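Local coordinates for hypothetical NUDIX hydrolase (Listeria monocytogenes, PDB 3SON), which probably hydrolyses a nucleoside diphosphate linked to another moiety, as other Nudix enzymes do, although its own substrate is unknown, at residues Gly23-Thr28 and Gln34-Gly39; Ile11-Ile14 and Asn19-Phe22; Pro5-Val10 and Ala73-Phe78. All blocks are in the same frame, centred on the assembly; numbering follows the deposited sequence. Where two conformers were deposited one is given.

Overall arrangement
The three contacts trace one curved mixed sheet, and each uses strand 7-15 or strands next to it. Contacts 1 and 2 share strand 20-27 and follow one another along the chain; their centres are about 14 Å apart, and G23 N meets P12 O at 3.0 Å. Contact 3, centred about 14 Å from contact 1, joins it through V8 N and G38 O, 2.8 Å apart, and closes a long loop that holds both others. The centres of contacts 2 and 3 are about 23 Å apart. Contact 1 supplies one calcium ligand, A37 O, and E53 and E57 of helix 46-58 the others from the protein; the side chains of Q7 and P12 lie about 7 and 12 Å from the ion.

Contact 1. Residues Gly23-Thr28 and Gln34-Gly39. With CA (calcium ion), chain C.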
loop_
_atom_site.group_PDB
_atom_site.type_symbol
_atom_site.label_atom_id
_atom_site.label_comp_id
_atom_site.label_asym_id
_atom_site.label_seq_id
_atom_site.Cartn_x
_atom_site.Cartn_y
_atom_site.Cartn_z
ATOM N N GLY A 23 9.918 -1.922 -17.090
ATOM C CA GLY A 23 9.297 -0.997 -17.973
ATOM C C GLY A 23 8.443 0.039 -17.211
ATOM O O GLY A 23 7.542 -0.304 -16.464
ATOM N N VAL A 24 8.842 1.304 -17.289
ATOM C CA VAL A 24 8.048 2.360 -16.665
ATOM C C VAL A 24 7.538 3.286 -17.744
ATOM O O VAL A 24 8.206 3.510 -18.742
ATOM C CB VAL A 24 8.838 3.177 -15.638
ATOM C CG1 VAL A 24 9.388 2.269 -14.552
ATOM C CG2 VAL A 24 10.044 3.880 -16.276
ATOM N N LEU A 25 6.375 3.884 -17.477
ATOM C CA LEU A 25 5.644 4.705 -18.463
ATOM C C LEU A 25 5.549 6.109 -17.999
ATOM O O LEU A 25 5.187 6.342 -16.860
ATOM C CB LEU A 25 4.234 4.145 -18.660
ATOM C CG LEU A 25 4.105 2.699 -19.197
ATOM C CD1 LEU A 25 2.687 2.147 -19.003
ATOM C CD2 LEU A 25 4.428 2.629 -20.680
ATOM N N HIS A 26 5.887 7.043 -18.886
ATOM C CA HIS A 26 5.791 8.407 -18.562
ATOM C C HIS A 26 4.499 8.921 -19.125
ATOM O O HIS A 26 4.134 8.609 -20.259
ATOM C CB HIS A 26 6.946 9.136 -19.139
ATOM C CG HIS A 26 7.007 10.549 -18.688
ATOM N ND1 HIS A 26 6.521 11.568 -19.451
ATOM C CD2 HIS A 26 7.542 11.118 -17.547
ATOM C CE1 HIS A 26 6.678 12.730 -18.773
ATOM N NE2 HIS A 26 7.323 12.464 -17.620
ATOM N N ARG A 27 3.749 9.663 -18.305
ATOM C CA ARG A 27 2.478 10.194 -18.765
ATOM C C ARG A 27 2.580 11.379 -19.776
ATOM O O ARG A 27 3.506 12.235 -19.740
ATOM C CB ARG A 27 1.631 10.649 -17.589
ATOM C CG ARG A 27 1.097 9.473 -16.761
ATOM C CD ARG A 27 0.005 9.989 -15.820
ATOM N NE ARG A 27 -1.207 10.485 -16.510
ATOM C CZ ARG A 27 -2.183 9.696 -16.908
ATOM N NH1 ARG A 27 -2.076 8.369 -16.771
ATOM N NH2 ARG A 27 -3.268 10.206 -17.504
ATOM N N THR A 28 1.650 11.401 -20.713
ATOM C CA THR A 28 1.585 12.537 -21.662
ATOM C C THR A 28 1.248 13.848 -20.988
ATOM O O THR A 28 1.850 14.913 -21.333
ATOM C CB THR A 28 0.606 12.239 -22.835
ATOM O OG1 THR A 28 1.086 11.082 -23.530
ATOM C CG2 THR A 28 0.484 13.473 -23.803
ATOM N N GLN A 34 4.710 5.773 -14.155
ATOM C CA GLN A 34 3.847 4.741 -13.563
ATOM C C GLN A 34 3.926 3.410 -14.321
ATOM O O GLN A 34 4.525 3.277 -15.419
ATOM C CB GLN A 34 2.351 5.198 -13.546
ATOM C CG GLN A 34 1.785 5.415 -14.979
ATOM C CD GLN A 34 0.430 6.113 -15.075
ATOM O OE1 GLN A 34 0.023 6.497 -16.193
ATOM N NE2 GLN A 34 -0.326 6.180 -13.954
ATOM N N PHE A 35 3.294 2.404 -13.736
ATOM C CA PHE A 35 3.094 1.123 -14.383
ATOM C C PHE A 35 1.726 1.067 -15.089
ATOM O O PHE A 35 1.033 2.084 -15.150
ATOM C CB PHE A 35 3.255 -0.019 -13.364
ATOM C CG PHE A 35 4.652 -0.131 -12.771
ATOM C CD1 PHE A 35 5.746 -0.289 -13.568
ATOM C CD2 PHE A 35 4.845 -0.209 -11.368
ATOM C CE1 PHE A 35 7.032 -0.451 -12.999
ATOM C CE2 PHE A 35 6.111 -0.310 -10.794
ATOM C CZ PHE A 35 7.213 -0.437 -11.610
ATOM N N VAL A 36 1.450 -0.057 -15.748
ATOM C CA VAL A 36 0.163 -0.326 -16.339
ATOM C C VAL A 36 -0.851 -0.333 -15.191
ATOM O O VAL A 36 -0.617 -0.926 -14.142
ATOM C CB VAL A 36 0.172 -1.664 -17.115
ATOM C CG1 VAL A 36 -1.241 -2.159 -17.479
ATOM C CG2 VAL A 36 1.011 -1.583 -18.338
ATOM N N ALA A 37 -1.977 0.363 -15.347
ATOM C CA ALA A 37 -2.965 0.421 -14.233
ATOM C C ALA A 37 -4.360 0.533 -14.798
ATOM O O ALA A 37 -4.566 1.186 -15.845
ATOM C CB ALA A 37 -2.684 1.615 -13.310
ATOM N N GLY A 38 -5.331 -0.037 -14.116
ATOM C CA GLY A 38 -6.703 0.120 -14.552
ATOM C C GLY A 38 -7.677 -0.522 -13.620
ATOM O O GLY A 38 -7.310 -1.394 -12.855
ATOM N N GLY A 39 -8.951 -0.256 -13.808
ATOM C CA GLY A 39 -9.949 -0.820 -12.949
ATOM C C GLY A 39 -10.750 -1.961 -13.579
ATOM O O GLY A 39 -10.850 -2.084 -14.819
HETATM CA CA CA C . -5.483 1.795 -17.884
HETATM O O HOH W 1 -6.964 1.828 -19.441
HETATM O O HOH W 2 -6.549 3.488 -16.118
#
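The F35 ring turns its edge to the backbone of G23: CD1 lies 3.4 Å from G23 O, with the oxygen in the ring plane. This buried carbonyl has no hydrogen-bonding partner in the model, so the ring's C-H rim is what it faces. V24 CG1 comes to the same ring obliquely, 3.9 Å from CE1, and L9, I11 and P12 of strand 7-15 pack round it. The second flat pair is R27 with Q34. Guanidinium and amide planes stand 87° apart, yet R27 NH1 meets a lone pair of Q34 OE1 at 2.9 Å, with the oxygen near the guanidinium plane. A bend at chi3 (66°) swings the arginine head back to the amide. H110 NE2 also bonds to OE1, while E109 and D29 form salt bridges with R27. These pairs flank an antiparallel beta hairpin of the Nudix fold, in which L25 and Q34 form a hydrogen-bonded pair through two N-H...O hydrogen bonds of 2.8 Å, L25 N to Q34 O and Q34 N to L25 O. L25 CD1 reaches V36 CG2 at 4.1 Å on the face that helix 46-58 covers, where both side chains touch E57. The Nudix box begins at G38, near the end of strand 33-39, and runs on through helix 46-58; just before it, A37 O binds the calcium ion at 2.3 Å, together with E53, E57 and two waters.

Contact 2. Residues Ile11-Ile14 and Asn19-Phe22; sequences IPFI and NYQF
F13 and F22 face each other as an antiparallel non-hydrogen-bonded pair, their CA atoms only 4.4 Å apart, and both side chains rise on the same face of the sheet. The two rings are not stacked. Instead F22 CD1 rests against the CB of F13 at 3.9 Å, because F13 holds its CG between its backbone N and carbonyl carbon (chi1 67°) and carries its ring to the side of Y20. There F13 CD2 and Y20 CD1 meet obliquely at 4.3 Å, a loose aromatic contact. At the other end I11 CG2 touches the F22 ring, again at a slant. The next pair, I14 with Q21, projects from the reverse face: I14 CG1 lies 3.7 Å from Q21 CB, and the aliphatic parts of the two chains cover one another at an angle. Their backbones make two 2.9 Å hydrogen bonds, I14 N to Q21 O and Q21 N to I14 O. Q21 O also receives a CA-H...O contact from F13 CA at 3.2 Å, giving this carbonyl a second, weaker partner. The axes of the short strands pass 4.7 Å apart with their directions 149° apart, antiparallel with a twist. On one face helix 128-142 covers the aromatic side through L134, N138 and L141; on the other, W115 of strand 110-116 packs on P12, I14 and Q21, while strand 87-96 bonds to the outer edge of 11-14.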
loop_
_atom_site.group_PDB
_atom_site.type_symbol
_atom_site.label_atom_id
_atom_site.label_comp_id
_atom_site.label_asym_id
_atom_site.label_seq_id
_atom_site.Cartn_x
_atom_site.Cartn_y
_atom_site.Cartn_z
ATOM N N ILE A 11 3.422 -4.729 -14.002
ATOM C CA ILE A 11 4.799 -4.295 -14.171
ATOM C C ILE A 11 5.388 -5.056 -15.347
ATOM O O ILE A 11 5.553 -6.266 -15.275
ATOM C CB ILE A 11 5.647 -4.598 -12.919
ATOM C CG1 ILE A 11 5.062 -3.894 -11.686
ATOM C CG2 ILE A 11 7.150 -4.199 -13.096
ATOM C CD1 ILE A 11 5.759 -4.260 -10.394
ATOM N N PRO A 12 5.697 -4.364 -16.449
ATOM C CA PRO A 12 6.399 -5.080 -17.556
ATOM C C PRO A 12 7.862 -5.314 -17.192
ATOM O O PRO A 12 8.455 -4.505 -16.454
ATOM C CB PRO A 12 6.341 -4.059 -18.707
ATOM C CG PRO A 12 5.424 -2.986 -18.246
ATOM C CD PRO A 12 5.563 -2.938 -16.757
ATOM N N PHE A 13 8.457 -6.434 -17.638
ATOM C CA PHE A 13 9.894 -6.646 -17.451
ATOM C C PHE A 13 10.504 -7.419 -18.622
ATOM O O PHE A 13 9.784 -8.085 -19.379
ATOM C CB PHE A 13 10.222 -7.374 -16.143
ATOM C CG PHE A 13 9.755 -8.787 -16.111
ATOM C CD1 PHE A 13 8.457 -9.092 -15.723
ATOM C CD2 PHE A 13 10.599 -9.835 -16.513
ATOM C CE1 PHE A 13 8.025 -10.379 -15.696
ATOM C CE2 PHE A 13 10.173 -11.137 -16.471
ATOM C CZ PHE A 13 8.888 -11.430 -16.102
ATOM N N ILE A 14 11.833 -7.289 -18.784
ATOM C CA ILE A 14 12.559 -8.009 -19.844
ATOM C C ILE A 14 13.818 -8.569 -19.234
ATOM O O ILE A 14 14.409 -7.943 -18.345
ATOM C CB ILE A 14 12.951 -7.141 -21.055
ATOM C CG1 ILE A 14 13.686 -5.882 -20.602
ATOM C CG2 ILE A 14 11.737 -6.744 -21.867
ATOM C CD1 ILE A 14 14.110 -4.963 -21.750
ATOM N N ASN A 19 21.167 -8.481 -16.848
ATOM C CA ASN A 19 20.274 -8.340 -15.704
ATOM C C ASN A 19 18.801 -8.386 -16.150
ATOM O O ASN A 19 18.481 -8.924 -17.204
ATOM C CB ASN A 19 20.584 -6.984 -15.038
ATOM C CG ASN A 19 19.997 -6.851 -13.644
ATOM O OD1 ASN A 19 19.474 -7.812 -13.071
ATOM N ND2 ASN A 19 20.077 -5.645 -13.093
ATOM N N TYR A 20 17.915 -7.878 -15.302
ATOM C CA TYR A 20 16.549 -7.659 -15.683
ATOM C C TYR A 20 16.337 -6.176 -15.755
ATOM O O TYR A 20 16.967 -5.394 -15.009
ATOM C CB TYR A 20 15.596 -8.237 -14.654
ATOM C CG TYR A 20 15.571 -9.747 -14.652
ATOM C CD1 TYR A 20 14.754 -10.429 -15.533
ATOM C CD2 TYR A 20 16.350 -10.478 -13.772
ATOM C CE1 TYR A 20 14.714 -11.814 -15.548
ATOM C CE2 TYR A 20 16.328 -11.865 -13.789
ATOM C CZ TYR A 20 15.489 -12.522 -14.679
ATOM O OH TYR A 20 15.432 -13.900 -14.736
ATOM N N GLN A 21 15.491 -5.783 -16.696
ATOM C CA GLN A 21 15.029 -4.421 -16.789
ATOM C C GLN A 21 13.510 -4.347 -16.617
ATOM O O GLN A 21 12.778 -5.306 -16.931
ATOM C CB GLN A 21 15.482 -3.794 -18.093
ATOM C CG GLN A 21 17.011 -3.680 -18.154
ATOM C CD GLN A 21 17.483 -2.638 -19.135
ATOM O OE1 GLN A 21 16.888 -2.459 -20.177
ATOM N NE2 GLN A 21 18.549 -1.928 -18.790
ATOM N N PHE A 22 13.044 -3.170 -16.214
ATOM C CA PHE A 22 11.671 -2.961 -15.846
ATOM C C PHE A 22 11.141 -1.769 -16.643
ATOM O O PHE A 22 11.855 -0.769 -16.881
ATOM C CB PHE A 22 11.588 -2.709 -14.338
ATOM C CG PHE A 22 12.141 -3.840 -13.520
ATOM C CD1 PHE A 22 11.342 -4.939 -13.280
ATOM C CD2 PHE A 22 13.443 -3.852 -13.084
ATOM C CE1 PHE A 22 11.819 -6.027 -12.603
ATOM C CE2 PHE A 22 13.930 -4.919 -12.348
ATOM C CZ PHE A 22 13.130 -6.025 -12.153
#

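Contact 3. Residues Pro5-Val10 and Ala73-Phe78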
loop_
_atom_site.group_PDB
_atom_site.type_symbol
_atom_site.label_atom_id
_atom_site.label_comp_id
_atom_site.label_asym_id
_atom_site.label_seq_id
_atom_site.Cartn_x
_atom_site.Cartn_y
_atom_site.Cartn_z
ATOM N N PRO A 5 -15.644 -2.956 -6.702
ATOM C CA PRO A 5 -14.611 -2.444 -7.603
ATOM C C PRO A 5 -13.178 -2.718 -7.101
ATOM O O PRO A 5 -12.946 -2.903 -5.888
ATOM C CB PRO A 5 -14.885 -0.921 -7.621
ATOM C CG PRO A 5 -15.732 -0.662 -6.382
ATOM C CD PRO A 5 -16.044 -1.947 -5.715
ATOM N N PHE A 6 -12.237 -2.784 -8.029
ATOM C CA PHE A 6 -10.850 -3.039 -7.694
ATOM C C PHE A 6 -10.023 -2.479 -8.789
ATOM O O PHE A 6 -10.541 -2.205 -9.865
ATOM C CB PHE A 6 -10.589 -4.554 -7.590
ATOM C CG PHE A 6 -10.846 -5.328 -8.904
ATOM C CD1 PHE A 6 -9.851 -5.423 -9.881
ATOM C CD2 PHE A 6 -12.041 -5.968 -9.118
ATOM C CE1 PHE A 6 -10.049 -6.130 -11.064
ATOM C CE2 PHE A 6 -12.278 -6.692 -10.300
ATOM C CZ PHE A 6 -11.281 -6.754 -11.280
ATOM N N GLN A 7 -8.708 -2.432 -8.561
ATOM C CA GLN A 7 -7.729 -1.954 -9.486
ATOM C C GLN A 7 -6.648 -3.008 -9.718
ATOM O O GLN A 7 -6.428 -3.896 -8.880
ATOM C CB GLN A 7 -7.010 -0.744 -8.895
ATOM C CG GLN A 7 -7.808 0.547 -8.944
ATOM C CD GLN A 7 -7.797 1.163 -10.303
ATOM O OE1 GLN A 7 -6.739 1.403 -10.904
ATOM N NE2 GLN A 7 -8.954 1.384 -10.825
ATOM N N VAL A 8 -6.035 -2.946 -10.865
ATOM C CA VAL A 8 -4.885 -3.750 -11.106
ATOM C C VAL A 8 -3.662 -2.892 -11.417
ATOM O O VAL A 8 -3.782 -1.710 -11.893
ATOM C CB VAL A 8 -5.125 -4.870 -12.170
ATOM C CG1 VAL A 8 -6.395 -5.739 -11.871
ATOM C CG2 VAL A 8 -5.256 -4.271 -13.592
ATOM N N LEU A 9 -2.500 -3.435 -11.067
ATOM C CA LEU A 9 -1.214 -2.865 -11.424
ATOM C C LEU A 9 -0.471 -3.964 -12.176
ATOM O O LEU A 9 -0.542 -5.146 -11.813
ATOM C CB LEU A 9 -0.423 -2.405 -10.196
ATOM C CG LEU A 9 0.902 -1.671 -10.431
ATOM C CD1 LEU A 9 0.644 -0.180 -10.569
ATOM C CD2 LEU A 9 1.856 -1.948 -9.272
ATOM N N VAL A 10 0.189 -3.587 -13.257
ATOM C CA VAL A 10 0.980 -4.555 -14.052
ATOM C C VAL A 10 2.364 -4.008 -14.416
ATOM O O VAL A 10 2.466 -2.928 -15.006
ATOM C CB VAL A 10 0.266 -4.937 -15.347
ATOM C CG1 VAL A 10 1.033 -6.004 -16.063
ATOM C CG2 VAL A 10 -1.168 -5.385 -15.091
ATOM N N ALA A 73 -2.330 -3.392 -2.130
ATOM C CA ALA A 73 -2.580 -2.148 -1.378
ATOM C C ALA A 73 -4.014 -1.609 -1.545
ATOM O O ALA A 73 -4.688 -1.923 -2.465
ATOM C CB ALA A 73 -1.593 -1.052 -1.785
ATOM N N SER A 74 -4.475 -0.840 -0.580
ATOM C CA SER A 74 -5.782 -0.224 -0.687
ATOM C C SER A 74 -5.567 1.154 -1.247
ATOM O O SER A 74 -4.521 1.771 -1.013
ATOM C CB SER A 74 -6.460 -0.212 0.692
ATOM O OG SER A 74 -6.601 -1.534 1.162
ATOM N N ILE A 75 -6.489 1.649 -2.036
ATOM C CA ILE A 75 -6.399 3.013 -2.543
ATOM C C ILE A 75 -7.676 3.744 -2.229
ATOM O O ILE A 75 -8.748 3.162 -2.368
ATOM C CB ILE A 75 -6.220 3.036 -4.082
ATOM C CG1 ILE A 75 -5.027 2.223 -4.537
ATOM C CG2 ILE A 75 -6.041 4.461 -4.589
ATOM C CD1 ILE A 75 -5.018 2.067 -6.058
ATOM N N PRO A 76 -7.585 5.040 -1.818
ATOM C CA PRO A 76 -8.794 5.876 -1.615
ATOM C C PRO A 76 -9.594 5.760 -2.890
ATOM O O PRO A 76 -9.073 5.978 -3.995
ATOM C CB PRO A 76 -8.218 7.268 -1.374
ATOM C CG PRO A 76 -6.871 6.994 -0.765
ATOM C CD PRO A 76 -6.354 5.736 -1.397
ATOM N N ASN A 77 -10.812 5.274 -2.765
ATOM C CA ASN A 77 -11.546 4.901 -3.956
ATOM C C ASN A 77 -11.930 6.148 -4.745
ATOM O O ASN A 77 -12.255 6.064 -5.949
ATOM C CB ASN A 77 -12.756 4.073 -3.585
ATOM C CG ASN A 77 -13.314 3.276 -4.763
ATOM O OD1 ASN A 77 -12.574 2.884 -5.703
ATOM N ND2 ASN A 77 -14.606 3.019 -4.725
ATOM N N PHE A 78 -11.834 7.310 -4.099
ATOM C CA PHE A 78 -12.125 8.603 -4.763
ATOM C C PHE A 78 -11.248 8.900 -6.018
ATOM O O PHE A 78 -11.620 9.700 -6.883
ATOM C CB PHE A 78 -12.063 9.770 -3.757
ATOM C CG PHE A 78 -10.682 10.311 -3.478
ATOM C CD1 PHE A 78 -10.115 11.255 -4.305
ATOM C CD2 PHE A 78 -9.994 9.960 -2.303
ATOM C CE1 PHE A 78 -8.846 11.759 -4.038
ATOM C CE2 PHE A 78 -8.756 10.500 -2.003
ATOM C CZ PHE A 78 -8.173 11.394 -2.881
#
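Q7 and I75 touch across the width of a strand in the Nudix fold, a mixed sheet sandwiched between helices. Strands 7-15 and 66-76 do not pair; strand 87-96 bonds to both, parallel to the first and antiparallel to the second. The CA atoms of Q7 and I75 accordingly stand 8.6 Å apart, and the two segments bury just 97 Å² between them.

Van der Waals touches alone make the contact. The first is loose, between the aliphatic stem of Q7 and the end of I75, with Q7 CG 4.3 Å from I75 CD1. The glutamine folds at both of its first two torsions (chi1 -77°, chi2 -78°); these two bends swing the amide away from I75, so that CG is what meets it, and NE2 packs against G39 CA. F80, from a loop, touches both side chains.

Backbone bonding is indirect: Q7 bonds to P89 and Y91 of the middle strand, while V8, on the opposite edge of strand 7-15, bonds to G38 of strand 33-39, and helices 46-58 and 128-142 cover the two faces. Segment 73-78 also forms part of the subunit interface, where S74 OG is hydrogen-bonded to H72 N of the second subunit and the F78 ring meets Y135 of that subunit with planes about 50° apart.

At the outer end the N77 side chain, its amide weakly hydrogen-bonded to the carbonyls of N83 and P85, crosses the P5 ring at about a right angle, with N77 ND2 4.2 Å from P5 CG.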